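Local coordinates for uncharacterized protein (Bordetella pertussis, PDB 3FVV), which probably catalyses the magnesium-dependent hydrolysis of L-histidinol phosphate to L-histidinol and phosphate, as a member of the SerB family of HAD-like hydrolases, at residues A25-L28 / A29-G32; E82-R86 / D87-P91; V162-N165 / Q166-A169; G208-E211 / I212-R216. All coordinates share one frame; numbering follows the deposited sequence.

Interaction 1: A25-L28 / A29-G32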
ATOM      1  N   ALA A  25     -10.515   6.762  -4.796  1.00 12.34           N
ATOM      2  CA  ALA A  25     -11.340   7.938  -4.499  1.00 12.85           C
ATOM      3  C   ALA A  25     -11.865   8.557  -5.763  1.00 13.37           C
ATOM      4  O   ALA A  25     -13.067   8.907  -5.904  1.00 13.97           O
ATOM      5  CB  ALA A  25     -10.515   8.989  -3.729  1.00 11.76           C
ATOM      6  N   ASP A  26     -10.963   8.695  -6.724  1.00 14.53           N
ATOM      7  CA  ASP A  26     -11.317   9.313  -7.971  1.00 14.75           C
ATOM      8  C   ASP A  26     -12.282   8.438  -8.750  1.00 14.91           C
ATOM      9  O   ASP A  26     -13.177   8.945  -9.421  1.00 14.22           O
ATOM     10  CB  ASP A  26     -10.069   9.571  -8.821  1.00 16.82           C
ATOM     11  CG  ASP A  26     -10.393  10.364 -10.056  1.00 19.84           C
ATOM     12  OD1 ASP A  26     -10.975  11.450  -9.913  1.00 23.29           O
ATOM     13  OD2 ASP A  26     -10.105   9.879 -11.145  1.00 26.89           O
ATOM     14  N   PHE A  27     -12.108   7.123  -8.654  1.00 14.05           N
ATOM     15  CA  PHE A  27     -13.004   6.178  -9.304  1.00 13.81           C
ATOM     16  C   PHE A  27     -14.423   6.291  -8.733  1.00 13.17           C
ATOM     17  O   PHE A  27     -15.410   6.333  -9.478  1.00 12.60           O
ATOM     18  CB  PHE A  27     -12.460   4.763  -9.177  1.00 13.45           C
ATOM     19  CG  PHE A  27     -13.471   3.690  -9.467  1.00 15.32           C
ATOM     20  CD1 PHE A  27     -13.601   3.184 -10.752  1.00 17.30           C
ATOM     21  CD2 PHE A  27     -14.252   3.160  -8.475  1.00 15.00           C
ATOM     22  CE1 PHE A  27     -14.486   2.222 -11.032  1.00 17.06           C
ATOM     23  CE2 PHE A  27     -15.158   2.189  -8.771  1.00 17.78           C
ATOM     24  CZ  PHE A  27     -15.276   1.721 -10.044  1.00 14.66           C
ATOM     25  N   LEU A  28     -14.539   6.364  -7.415  1.00 13.24           N
ATOM     26  CA  LEU A  28     -15.859   6.543  -6.782  1.00 12.78           C
ATOM     27  C   LEU A  28     -16.460   7.908  -7.157  1.00 12.83           C
ATOM     28  O   LEU A  28     -17.667   7.990  -7.483  1.00 13.29           O
ATOM     29  CB  LEU A  28     -15.783   6.374  -5.258  1.00 12.94           C
ATOM     30  CG  LEU A  28     -15.375   4.992  -4.721  1.00 12.18           C
ATOM     31  CD1 LEU A  28     -15.100   5.108  -3.238  1.00  7.84           C
ATOM     32  CD2 LEU A  28     -16.439   3.974  -4.971  1.00 10.06           C
ATOM     33  N   ALA A  29     -15.639   8.958  -7.184  1.00 13.59           N
ATOM     34  CA  ALA A  29     -16.112  10.316  -7.596  1.00 14.23           C
ATOM     35  C   ALA A  29     -16.716  10.294  -9.033  1.00 15.78           C
ATOM     36  O   ALA A  29     -17.880  10.708  -9.254  1.00 14.86           O
ATOM     37  CB  ALA A  29     -14.964  11.346  -7.507  1.00 13.59           C
ATOM     38  N   ARG A  30     -15.880   9.855  -9.979  1.00 16.25           N
ATOM     39  CA  ARG A  30     -16.185   9.728 -11.412  1.00 18.36           C
ATOM     40  C   ARG A  30     -17.410   8.937 -11.730  1.00 18.68           C
ATOM     41  O   ARG A  30     -17.995   9.095 -12.749  1.00 17.32           O
ATOM     42  CB  ARG A  30     -15.118   8.878 -12.128  1.00 18.99           C
ATOM     43  CG  ARG A  30     -14.129   9.595 -12.900  1.00 23.92           C
ATOM     44  CD  ARG A  30     -13.534   8.731 -14.075  1.00 24.66           C
ATOM     45  NE  ARG A  30     -13.034   7.356 -13.810  1.00 22.71           N
ATOM     46  CZ  ARG A  30     -12.024   7.030 -13.003  1.00 22.34           C
ATOM     47  NH1 ARG A  30     -11.427   7.920 -12.224  1.00 23.46           N
ATOM     48  NH2 ARG A  30     -11.629   5.773 -12.940  1.00 22.39           N
ATOM     49  N   THR A  31     -17.700   7.974 -10.894  1.00 20.27           N
ATOM     50  CA  THR A  31     -18.543   6.913 -11.244  1.00 21.21           C
ATOM     51  C   THR A  31     -19.965   6.863 -10.620  1.00 23.28           C
ATOM     52  O   THR A  31     -20.523   5.790 -10.517  1.00 25.88           O
ATOM     53  CB  THR A  31     -17.690   5.662 -10.936  1.00 22.37           C
ATOM     54  OG1 THR A  31     -17.716   4.762 -12.019  1.00 26.13           O
ATOM     55  CG2 THR A  31     -18.020   5.025  -9.684  1.00 14.73           C
ATOM     56  N   GLY A  32     -20.628   7.897 -10.153  1.00 24.34           N
ATOM     57  CA  GLY A  32     -20.297   8.785  -9.135  1.00 25.03           C
ATOM     58  C   GLY A  32     -21.122   8.210  -7.939  1.00 25.73           C
ATOM     59  O   GLY A  32     -22.366   8.237  -7.877  1.00 26.29           O
TER
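Asp26 holds its CG anti to the backbone N (chi1 -173°), and the Arg30 chain folds over at chi3 (-50°), which carries the guanidinium back along the helix to the carboxylate one turn earlier. The two ends form a salt bridge, Asp26 OD2 to Arg30 NH1 at 2.6 Å, with the acid at the edge of the guanidinium and the two planes inclined by 51°. The other carboxylate oxygen, OD1, is bridged to Arg41 of helix 37-53, so Asp26 is shared between two arginines; this double pairing would probably stabilise its negative charge in an otherwise buried setting. One face of the Arg30 guanidinium rests over Phe27 CA, while its NH2 comes to 3.9 Å from CD1 at the edge of the Phe27 ring. The Thr31 methyl CG2 is modelled over one face of that ring, but its position is doubtful. Underneath, Ala29 N and Arg30 N donate to the carbonyls of Ala25 and Asp26, the latter at 2.9 Å. Thr31 is the first residue to leave helical geometry; its N makes a weak bond of 3.4 Å to Leu28 O, an oxygen that also receives the CA-H of Gly32. The whole is an i to i+4 acid-arginine pair at the C-terminal end of helix 20-30, which packs against helices 37-53, 58-70 and 74-89 of the HAD-like hydrolase.

Interaction 2: E82-R86 / D87-P91; sequences EEFMR and DVIRP
The last turns of helix 74-89 widen into a pi-type turn, and the contact between 82-86 and 87-91 spans that change. Phe84 O is where it begins: it accepts from Val88 N at 2.9 Å, in the ordinary i to i+4 fashion, and from Ile89 N at 3.1 Å, which lies in the carbonyl plane while Val88 N is tilted 33° from it. From there the i to i+5 pattern takes over, with Arg90 N bonded to Met85 O at 2.8 Å, nearly straight on. One residue earlier than the Val88 bond, Asp87 N still donates to Glu83 O.

Val88 and Ile89 both meet the Phe84 ring. With CG1 anti to the carbonyl carbon (chi1 -61°), the Ile89 branch is carried over one face as a CH-pi contact, CG1 4.0 Å from the ring centroid and 28° off its normal, and CD1 reaches on to CZ. Val88 approaches obliquely, its CB 3.8 Å from Phe84 CE1. Met85, bent at both chi2 and chi3, curls its sulfur SD to 3.9 Å from Ile89 CB. On the polar flank the carboxylates of Glu83 and Asp87 come within 4.3 Å (OE2 to OD2), like charges that would be expected to repel, an effect the salt bridge of Glu83 OE1 to Arg33 may offset. Trp24 and His81 meet the Phe84 ring edge-to-face, and Ile125 of helix 119-128 touches Met85 and Ile89. Successive i to i+5 bonds with a bifurcated carbonyl at their start are the mark of a pi-type turn near a helix C-terminus.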
ATOM      1  N   GLU A  82     -14.581  -4.558  -7.728  1.00 12.18           N
ATOM      2  CA  GLU A  82     -14.291  -5.405  -8.882  1.00 13.60           C
ATOM      3  C   GLU A  82     -14.232  -4.622 -10.165  1.00 13.38           C
ATOM      4  O   GLU A  82     -13.388  -4.819 -10.979  1.00 14.36           O
ATOM      5  CB  GLU A  82     -15.305  -6.553  -9.053  1.00 14.34           C
ATOM      6  CG  GLU A  82     -15.348  -7.534  -7.910  1.00 17.91           C
ATOM      7  CD  GLU A  82     -16.589  -8.433  -7.926  1.00 24.76           C
ATOM      8  OE1 GLU A  82     -17.310  -8.455  -8.938  1.00 28.36           O
ATOM      9  OE2 GLU A  82     -16.885  -9.091  -6.901  1.00 24.73           O
ATOM     10  N   GLU A  83     -15.121  -3.675 -10.347  1.00 13.61           N
ATOM     11  CA  GLU A  83     -15.062  -2.855 -11.531  1.00 14.15           C
ATOM     12  C   GLU A  83     -13.768  -2.027 -11.556  1.00 13.70           C
ATOM     13  O   GLU A  83     -13.188  -1.839 -12.588  1.00 14.05           O
ATOM     14  CB  GLU A  83     -16.320  -1.949 -11.533  1.00 14.94           C
ATOM     15  CG  GLU A  83     -16.359  -0.923 -12.661  1.00 18.98           C
ATOM     16  CD  GLU A  83     -17.534   0.088 -12.436  1.00 23.74           C
ATOM     17  OE1 GLU A  83     -18.550  -0.313 -11.799  1.00 23.66           O
ATOM     18  OE2 GLU A  83     -17.396   1.280 -12.826  1.00 22.43           O
ATOM     19  N   PHE A  84     -13.380  -1.488 -10.397  1.00 13.44           N
ATOM     20  CA  PHE A  84     -12.138  -0.774 -10.195  1.00 13.35           C
ATOM     21  C   PHE A  84     -10.937  -1.644 -10.555  1.00 13.41           C
ATOM     22  O   PHE A  84      -9.991  -1.176 -11.180  1.00 10.90           O
ATOM     23  CB  PHE A  84     -12.064  -0.316  -8.735  1.00 13.65           C
ATOM     24  CG  PHE A  84     -10.759   0.353  -8.322  1.00 10.45           C
ATOM     25  CD1 PHE A  84     -10.376   1.572  -8.886  1.00 13.23           C
ATOM     26  CD2 PHE A  84      -9.992  -0.182  -7.345  1.00 10.67           C
ATOM     27  CE1 PHE A  84      -9.244   2.224  -8.516  1.00  9.67           C
ATOM     28  CE2 PHE A  84      -8.781   0.464  -6.916  1.00 11.10           C
ATOM     29  CZ  PHE A  84      -8.422   1.673  -7.497  1.00 12.23           C
ATOM     30  N   MET A  85     -10.983  -2.896 -10.132  1.00 12.84           N
ATOM     31  CA  MET A  85      -9.865  -3.785 -10.437  1.00 14.07           C
ATOM     32  C   MET A  85      -9.773  -3.965 -11.930  1.00 13.78           C
ATOM     33  O   MET A  85      -8.698  -3.810 -12.504  1.00 14.10           O
ATOM     34  CB  MET A  85     -10.005  -5.168  -9.793  1.00 13.00           C
ATOM     35  CG  MET A  85      -9.670  -5.205  -8.326  1.00 14.34           C
ATOM     36  SD  MET A  85      -7.943  -4.852  -7.875  1.00  7.91           S
ATOM     37  CE  MET A  85      -7.224  -6.405  -8.510  1.00 12.95           C
ATOM     38  N   ARG A  86     -10.924  -4.220 -12.564  1.00 14.48           N
ATOM     39  CA  ARG A  86     -10.977  -4.500 -14.011  1.00 14.83           C
ATOM     40  C   ARG A  86     -10.571  -3.306 -14.882  1.00 14.86           C
ATOM     41  O   ARG A  86      -9.951  -3.483 -15.939  1.00 14.81           O
ATOM     42  CB  ARG A  86     -12.417  -4.944 -14.341  1.00 15.96           C
ATOM     43  CG  ARG A  86     -12.808  -4.989 -15.749  1.00 17.20           C
ATOM     44  CD  ARG A  86     -14.371  -5.359 -15.983  1.00 18.37           C
ATOM     45  NE  ARG A  86     -14.715  -6.408 -15.039  1.00 22.17           N
ATOM     46  CZ  ARG A  86     -15.527  -6.292 -13.973  1.00 25.42           C
ATOM     47  NH1 ARG A  86     -16.270  -5.212 -13.732  1.00 26.90           N
ATOM     48  NH2 ARG A  86     -15.647  -7.319 -13.171  1.00 27.38           N
ATOM     49  N   ASP A  87     -10.946  -2.093 -14.476  1.00 14.53           N
ATOM     50  CA  ASP A  87     -10.868  -0.895 -15.355  1.00 14.59           C
ATOM     51  C   ASP A  87      -9.659  -0.026 -14.996  1.00 14.10           C
ATOM     52  O   ASP A  87      -9.158   0.704 -15.824  1.00 12.71           O
ATOM     53  CB  ASP A  87     -12.130  -0.007 -15.243  1.00 14.59           C
ATOM     54  CG  ASP A  87     -13.357  -0.673 -15.823  1.00 18.35           C
ATOM     55  OD1 ASP A  87     -13.155  -1.724 -16.445  1.00 23.11           O
ATOM     56  OD2 ASP A  87     -14.491  -0.163 -15.675  1.00 20.60           O
ATOM     57  N   VAL A  88      -9.207  -0.081 -13.753  1.00 13.57           N
ATOM     58  CA  VAL A  88      -8.071   0.737 -13.337  1.00 13.25           C
ATOM     59  C   VAL A  88      -6.838  -0.086 -12.945  1.00 13.86           C
ATOM     60  O   VAL A  88      -5.760   0.102 -13.459  1.00 14.64           O
ATOM     61  CB  VAL A  88      -8.485   1.653 -12.157  1.00 13.29           C
ATOM     62  CG1 VAL A  88      -7.273   2.580 -11.733  1.00 11.89           C
ATOM     63  CG2 VAL A  88      -9.682   2.468 -12.530  1.00 12.93           C
ATOM     64  N   ILE A  89      -6.972  -1.008 -12.011  1.00 14.50           N
ATOM     65  CA  ILE A  89      -5.779  -1.633 -11.486  1.00 14.28           C
ATOM     66  C   ILE A  89      -5.191  -2.616 -12.500  1.00 14.29           C
ATOM     67  O   ILE A  89      -4.007  -2.490 -12.881  1.00 13.47           O
ATOM     68  CB  ILE A  89      -6.020  -2.302 -10.116  1.00 14.83           C
ATOM     69  CG1 ILE A  89      -6.458  -1.237  -9.073  1.00 15.90           C
ATOM     70  CG2 ILE A  89      -4.762  -3.022  -9.638  1.00 10.76           C
ATOM     71  CD1 ILE A  89      -5.417  -0.137  -8.733  1.00 16.51           C
ATOM     72  N   ARG A  90      -5.985  -3.594 -12.922  1.00 14.78           N
ATOM     73  CA  ARG A  90      -5.459  -4.657 -13.781  1.00 16.25           C
ATOM     74  C   ARG A  90      -4.680  -4.178 -15.000  1.00 15.64           C
ATOM     75  O   ARG A  90      -3.605  -4.680 -15.260  1.00 14.34           O
ATOM     76  CB  ARG A  90      -6.541  -5.595 -14.280  1.00 17.50           C
ATOM     77  CG  ARG A  90      -6.948  -6.517 -13.288  1.00 22.27           C
ATOM     78  CD  ARG A  90      -7.057  -7.951 -13.789  1.00 26.46           C
ATOM     79  NE  ARG A  90      -6.958  -8.774 -12.596  1.00 25.60           N
ATOM     80  CZ  ARG A  90      -5.897  -9.507 -12.261  1.00 22.46           C
ATOM     81  NH1 ARG A  90      -5.932 -10.186 -11.140  1.00 21.53           N
ATOM     82  NH2 ARG A  90      -4.820  -9.588 -13.026  1.00 24.52           N
ATOM     83  N   PRO A  91      -5.214  -3.218 -15.732  1.00 15.90           N
ATOM     84  CA  PRO A  91      -4.447  -2.806 -16.893  1.00 17.01           C
ATOM     85  C   PRO A  91      -3.168  -2.050 -16.551  1.00 18.12           C
ATOM     86  O   PRO A  91      -2.439  -1.726 -17.454  1.00 18.99           O
ATOM     87  CB  PRO A  91      -5.383  -1.853 -17.634  1.00 17.03           C
ATOM     88  CG  PRO A  91      -6.769  -2.158 -17.101  1.00 17.25           C
ATOM     89  CD  PRO A  91      -6.538  -2.567 -15.669  1.00 16.54           C
TER

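Interaction 3: V162-N165 / Q166-A169; sequences VRVN and QWLA
Gln166, Asn165 and Val164 lose the most surface where 162-165 meets 166-169, two successive turns of helix 158-170. The Gln166 chain is extended beyond CG and runs beside Val162, both pointing the same way, so that the amide carbon CD lies 3.7 Å from Val162 CG1. Its CG anti to the carbonyl carbon (chi1 -62°) directs the chain back toward the preceding turn, where CG passes 3.2 Å from Val162 O. The Gln166 chain crosses that of Arg163 obliquely, OE1 3.7 Å from CD, with the amide plane 38° from the guanidinium plane. That guanidinium is engaged elsewhere: NH1 donates to the carbonyls of Ala136 and Thr153.

Asn165 takes part mainly through its backbone, its O accepting from Ala169 N at 3.1 Å. On the buried side Val164 and Leu168 lie side by side, with CG1 of the valine 4.0 Å from CD1 of the leucine. Val164 O accepts Leu168 N at 3.1 Å, and the same oxygen sits at the edge of the Trp167 indole, 3.7 Å from CE3. Bonds from Gln166 N to Val162 O and from Trp167 N to Arg163 O complete the regular alpha-helical ladder. The helix lies against the central sheet: Val164, Trp167 and Leu168 pack on strands 5-9 and 110-115, Val164 and Trp167 also reach Ile135 of strand 133-142, and Gln166 and Ala169 keep to the exposed side.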
ATOM      1  N   VAL A 162       6.391  -1.336  12.845  1.00 13.46           N
ATOM      2  CA  VAL A 162       5.589  -1.956  13.897  1.00 13.18           C
ATOM      3  C   VAL A 162       4.706  -3.111  13.318  1.00 13.79           C
ATOM      4  O   VAL A 162       4.758  -4.253  13.780  1.00 12.21           O
ATOM      5  CB  VAL A 162       4.731  -0.850  14.618  1.00 13.80           C
ATOM      6  CG1 VAL A 162       3.738  -1.420  15.654  1.00 12.60           C
ATOM      7  CG2 VAL A 162       5.659   0.161  15.281  1.00 14.87           C
ATOM      8  N   ARG A 163       3.964  -2.825  12.242  1.00 13.38           N
ATOM      9  CA  ARG A 163       3.043  -3.800  11.711  1.00 13.14           C
ATOM     10  C   ARG A 163       3.764  -5.038  11.187  1.00 12.30           C
ATOM     11  O   ARG A 163       3.313  -6.136  11.376  1.00 11.90           O
ATOM     12  CB  ARG A 163       2.156  -3.158  10.610  1.00 13.27           C
ATOM     13  CG  ARG A 163       1.150  -2.210  11.177  1.00 12.81           C
ATOM     14  CD  ARG A 163      -0.013  -2.995  11.914  1.00 11.56           C
ATOM     15  NE  ARG A 163      -0.589  -3.971  10.992  1.00 11.80           N
ATOM     16  CZ  ARG A 163      -1.494  -3.689  10.047  1.00 10.94           C
ATOM     17  NH1 ARG A 163      -1.954  -2.475   9.900  1.00 13.37           N
ATOM     18  NH2 ARG A 163      -1.909  -4.619   9.197  1.00 12.42           N
ATOM     19  N   VAL A 164       4.901  -4.850  10.540  1.00 12.71           N
ATOM     20  CA  VAL A 164       5.649  -5.961  10.021  1.00 10.92           C
ATOM     21  C   VAL A 164       6.127  -6.802  11.214  1.00 11.94           C
ATOM     22  O   VAL A 164       6.061  -8.044  11.177  1.00 13.23           O
ATOM     23  CB  VAL A 164       6.847  -5.469   9.173  1.00 10.67           C
ATOM     24  CG1 VAL A 164       7.778  -6.602   8.938  1.00  9.24           C
ATOM     25  CG2 VAL A 164       6.355  -4.873   7.805  1.00 12.77           C
ATOM     26  N   ASN A 165       6.639  -6.163  12.272  1.00 12.85           N
ATOM     27  CA  ASN A 165       7.152  -6.968  13.422  1.00 12.91           C
ATOM     28  C   ASN A 165       5.988  -7.711  14.140  1.00 12.71           C
ATOM     29  O   ASN A 165       6.106  -8.922  14.492  1.00 11.16           O
ATOM     30  CB  ASN A 165       8.022  -6.143  14.363  1.00 12.94           C
ATOM     31  CG  ASN A 165       9.358  -5.701  13.721  1.00 14.22           C
ATOM     32  OD1 ASN A 165       9.796  -4.531  13.871  1.00 15.78           O
ATOM     33  ND2 ASN A 165       9.998  -6.615  13.020  1.00  9.83           N
ATOM     34  N   GLN A 166       4.839  -7.042  14.253  1.00 13.14           N
ATOM     35  CA  GLN A 166       3.669  -7.701  14.852  1.00 14.31           C
ATOM     36  C   GLN A 166       3.234  -8.883  14.021  1.00 15.60           C
ATOM     37  O   GLN A 166       2.961  -9.918  14.573  1.00 15.81           O
ATOM     38  CB  GLN A 166       2.520  -6.737  15.073  1.00 14.60           C
ATOM     39  CG  GLN A 166       2.888  -5.653  16.020  1.00 13.63           C
ATOM     40  CD  GLN A 166       1.855  -4.584  16.179  1.00 13.82           C
ATOM     41  OE1 GLN A 166       1.215  -4.135  15.213  1.00 12.66           O
ATOM     42  NE2 GLN A 166       1.727  -4.096  17.428  1.00  8.71           N
ATOM     43  N   TRP A 167       3.204  -8.746  12.685  1.00 16.28           N
ATOM     44  CA  TRP A 167       2.806  -9.854  11.823  1.00 16.37           C
ATOM     45  C   TRP A 167       3.742 -11.087  11.921  1.00 16.56           C
ATOM     46  O   TRP A 167       3.292 -12.220  12.052  1.00 16.84           O
ATOM     47  CB  TRP A 167       2.658  -9.336  10.391  1.00 17.19           C
ATOM     48  CG  TRP A 167       2.699 -10.340   9.350  1.00 17.33           C
ATOM     49  CD1 TRP A 167       1.751 -11.264   9.061  1.00 19.34           C
ATOM     50  CD2 TRP A 167       3.745 -10.522   8.416  1.00 16.12           C
ATOM     51  NE1 TRP A 167       2.154 -12.034   7.982  1.00 19.92           N
ATOM     52  CE2 TRP A 167       3.377 -11.593   7.572  1.00 19.74           C
ATOM     53  CE3 TRP A 167       4.974  -9.908   8.222  1.00 17.75           C
ATOM     54  CZ2 TRP A 167       4.191 -12.060   6.560  1.00 18.21           C
ATOM     55  CZ3 TRP A 167       5.776 -10.366   7.188  1.00 21.45           C
ATOM     56  CH2 TRP A 167       5.382 -11.442   6.387  1.00 16.14           C
ATOM     57  N   LEU A 168       5.035 -10.865  11.877  1.00 16.18           N
ATOM     58  CA  LEU A 168       5.963 -11.964  11.976  1.00 16.79           C
ATOM     59  C   LEU A 168       5.758 -12.712  13.309  1.00 18.32           C
ATOM     60  O   LEU A 168       5.733 -13.952  13.352  1.00 18.81           O
ATOM     61  CB  LEU A 168       7.410 -11.456  11.849  1.00 15.37           C
ATOM     62  CG  LEU A 168       7.771 -10.969  10.445  1.00 14.81           C
ATOM     63  CD1 LEU A 168       9.042 -10.123  10.442  1.00 12.03           C
ATOM     64  CD2 LEU A 168       7.857 -12.128   9.416  1.00  8.61           C
ATOM     65  N   ALA A 169       5.590 -11.976  14.399  1.00 19.56           N
ATOM     66  CA  ALA A 169       5.450 -12.623  15.721  1.00 19.90           C
ATOM     67  C   ALA A 169       4.154 -13.468  15.761  1.00 20.47           C
ATOM     68  O   ALA A 169       4.133 -14.593  16.248  1.00 19.75           O
ATOM     69  CB  ALA A 169       5.454 -11.571  16.796  1.00 20.42           C
TER

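Interaction 4: G208-E211 / I212-R216; sequences GLRE and IAQAR
Gly208 meets Ile212 through its carbonyl, which accepts the isoleucine N at 3.3 Å, a longer bond than the three that follow in this helix. The CD1 methyl of Ile212 extends back over the same oxygen to 3.5 Å, because CG1 stands beside the backbone N (chi1 -70°) and the chain is then extended. Leu209 comes next. Its O receives Ala213 N at 2.8 Å, and the alanine CB packs close to that oxygen, whereas the leucine's own CD1 makes only a loose apolar approach of 4.4 Å to Ile212 CB.

Arg210 is followed one turn on by Gln214. Their backbones are joined by Gln214 N to Arg210 O at 2.9 Å, and the extended glutamine chain returns along the helix until its amide NE2 lies 3.8 Å from Arg210 CG. The amide therefore meets the aliphatic part of the arginine, and its plane is turned 64° from that of the guanidinium. Arg210 NH2 forms a salt bridge with Asp222 just beyond strand 219-221. Glu211 closes the series as its O accepts Ala215 N at 2.9 Å. In the following turn, Ile212 CG2 lies over one face of the Arg216 guanidinium, which is salt-bridged through NH1 to Glu195. Leu209 and Ala213 touch Ala202, and Arg210 and Ala213 touch Val220. Helix 207-216 connects the parallel strands 199-203 and 219-221 and packs on both, as the crossover helix of a beta-alpha-beta unit in the Rossmann-like core of the HAD fold.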
ATOM      1  N   GLY A 208      14.095  12.448  -3.810  1.00 18.52           N
ATOM      2  CA  GLY A 208      14.599  12.369  -2.448  1.00 18.48           C
ATOM      3  C   GLY A 208      15.156  11.010  -2.110  1.00 18.63           C
ATOM      4  O   GLY A 208      16.260  10.909  -1.572  1.00 18.06           O
ATOM      5  N   LEU A 209      14.400   9.956  -2.430  1.00 18.02           N
ATOM      6  CA  LEU A 209      14.854   8.627  -2.083  1.00 18.68           C
ATOM      7  C   LEU A 209      16.017   8.184  -2.980  1.00 18.78           C
ATOM      8  O   LEU A 209      16.898   7.456  -2.530  1.00 18.88           O
ATOM      9  CB  LEU A 209      13.711   7.625  -2.120  1.00 17.17           C
ATOM     10  CG  LEU A 209      14.081   6.172  -1.739  1.00 18.24           C
ATOM     11  CD1 LEU A 209      14.536   6.097  -0.282  1.00 15.03           C
ATOM     12  CD2 LEU A 209      12.883   5.203  -1.971  1.00 14.71           C
ATOM     13  N   ARG A 210      16.007   8.599  -4.249  1.00 19.69           N
ATOM     14  CA  ARG A 210      17.102   8.236  -5.159  1.00 20.81           C
ATOM     15  C   ARG A 210      18.431   8.747  -4.596  1.00 21.96           C
ATOM     16  O   ARG A 210      19.429   8.048  -4.625  1.00 20.29           O
ATOM     17  CB  ARG A 210      16.884   8.783  -6.563  1.00 20.84           C
ATOM     18  CG  ARG A 210      17.884   8.227  -7.593  1.00 22.78           C
ATOM     19  CD  ARG A 210      17.576   8.753  -8.992  1.00 24.58           C
ATOM     20  NE  ARG A 210      16.221   8.456  -9.439  1.00 27.26           N
ATOM     21  CZ  ARG A 210      15.832   7.329 -10.054  1.00 30.70           C
ATOM     22  NH1 ARG A 210      16.686   6.346 -10.296  1.00 29.40           N
ATOM     23  NH2 ARG A 210      14.541   7.152 -10.390  1.00 31.18           N
ATOM     24  N   GLU A 211      18.413   9.963  -4.049  1.00 23.58           N
ATOM     25  CA  GLU A 211      19.611  10.564  -3.443  1.00 25.29           C
ATOM     26  C   GLU A 211      20.099   9.751  -2.243  1.00 25.41           C
ATOM     27  O   GLU A 211      21.277   9.420  -2.133  1.00 25.38           O
ATOM     28  CB  GLU A 211      19.237  11.966  -3.002  1.00 26.19           C
ATOM     29  CG  GLU A 211      20.242  12.687  -2.135  1.00 30.94           C
ATOM     30  CD  GLU A 211      20.034  14.209  -2.166  1.00 34.64           C
ATOM     31  OE1 GLU A 211      18.929  14.675  -2.562  1.00 38.45           O
ATOM     32  OE2 GLU A 211      20.990  14.940  -1.811  1.00 41.14           O
ATOM     33  N   ILE A 212      19.167   9.387  -1.373  1.00 25.56           N
ATOM     34  CA  ILE A 212      19.474   8.547  -0.225  1.00 26.24           C
ATOM     35  C   ILE A 212      19.992   7.171  -0.634  1.00 27.24           C
ATOM     36  O   ILE A 212      20.959   6.683  -0.030  1.00 27.42           O
ATOM     37  CB  ILE A 212      18.221   8.357   0.655  1.00 26.75           C
ATOM     38  CG1 ILE A 212      17.897   9.688   1.343  1.00 23.57           C
ATOM     39  CG2 ILE A 212      18.438   7.209   1.657  1.00 26.79           C
ATOM     40  CD1 ILE A 212      16.476   9.806   1.768  1.00 22.60           C
ATOM     41  N   ALA A 213      19.368   6.561  -1.657  1.00 27.26           N
ATOM     42  CA  ALA A 213      19.820   5.271  -2.188  1.00 27.84           C
ATOM     43  C   ALA A 213      21.260   5.352  -2.681  1.00 29.11           C
ATOM     44  O   ALA A 213      22.090   4.494  -2.350  1.00 30.48           O
ATOM     45  CB  ALA A 213      18.962   4.823  -3.304  1.00 26.87           C
ATOM     46  N   GLN A 214      21.556   6.353  -3.499  1.00 29.67           N
ATOM     47  CA  GLN A 214      22.887   6.469  -4.043  1.00 30.17           C
ATOM     48  C   GLN A 214      23.843   6.713  -2.895  1.00 29.96           C
ATOM     49  O   GLN A 214      24.840   6.014  -2.777  1.00 30.04           O
ATOM     50  CB  GLN A 214      22.971   7.549  -5.097  1.00 30.21           C
ATOM     51  CG  GLN A 214      22.229   7.133  -6.311  1.00 32.60           C
ATOM     52  CD  GLN A 214      22.016   8.259  -7.309  1.00 35.14           C
ATOM     53  OE1 GLN A 214      22.286   9.417  -7.014  1.00 36.91           O
ATOM     54  NE2 GLN A 214      21.514   7.914  -8.508  1.00 37.52           N
ATOM     55  N   ALA A 215      23.490   7.602  -1.981  1.00 29.52           N
ATOM     56  CA  ALA A 215      24.415   7.884  -0.892  1.00 29.77           C
ATOM     57  C   ALA A 215      24.772   6.573  -0.254  1.00 29.91           C
ATOM     58  O   ALA A 215      25.934   6.293  -0.099  1.00 31.10           O
ATOM     59  CB  ALA A 215      23.836   8.842   0.140  1.00 29.04           C
ATOM     60  N   ARG A 216      23.786   5.748   0.091  1.00 29.53           N
ATOM     61  CA  ARG A 216      24.047   4.569   0.901  1.00 28.92           C
ATOM     62  C   ARG A 216      24.359   3.322   0.099  1.00 28.56           C
ATOM     63  O   ARG A 216      24.454   2.255   0.662  1.00 28.54           O
ATOM     64  CB  ARG A 216      22.866   4.281   1.813  1.00 29.27           C
ATOM     65  CG  ARG A 216      22.392   5.479   2.555  1.00 29.63           C
ATOM     66  CD  ARG A 216      21.387   5.113   3.634  1.00 30.25           C
ATOM     67  NE  ARG A 216      20.876   6.347   4.217  1.00 31.10           N
ATOM     68  CZ  ARG A 216      19.961   6.451   5.181  1.00 30.83           C
ATOM     69  NH1 ARG A 216      19.391   5.391   5.761  1.00 29.30           N
ATOM     70  NH2 ARG A 216      19.634   7.663   5.586  1.00 30.99           N
TER

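Interactions 1 and 2 touch each other, their centres 13 Å apart: the Phe27 ring packs on the helix of interaction 2, with CZ 3.7 Å from Phe84 N, and Arg30 NH2 reaches Val88 CG2 at 3.9 Å. Together they join helices 20-30 and 74-89 in the helical part of the protein. Interactions 3 and 4 instead belong to helices flanking the sheet of the HAD-like core, with centres 26 Å apart and no direct touch. Interactions 1 and 3 lie on opposite sides of the chain's centre, about 33 Å apart between centres.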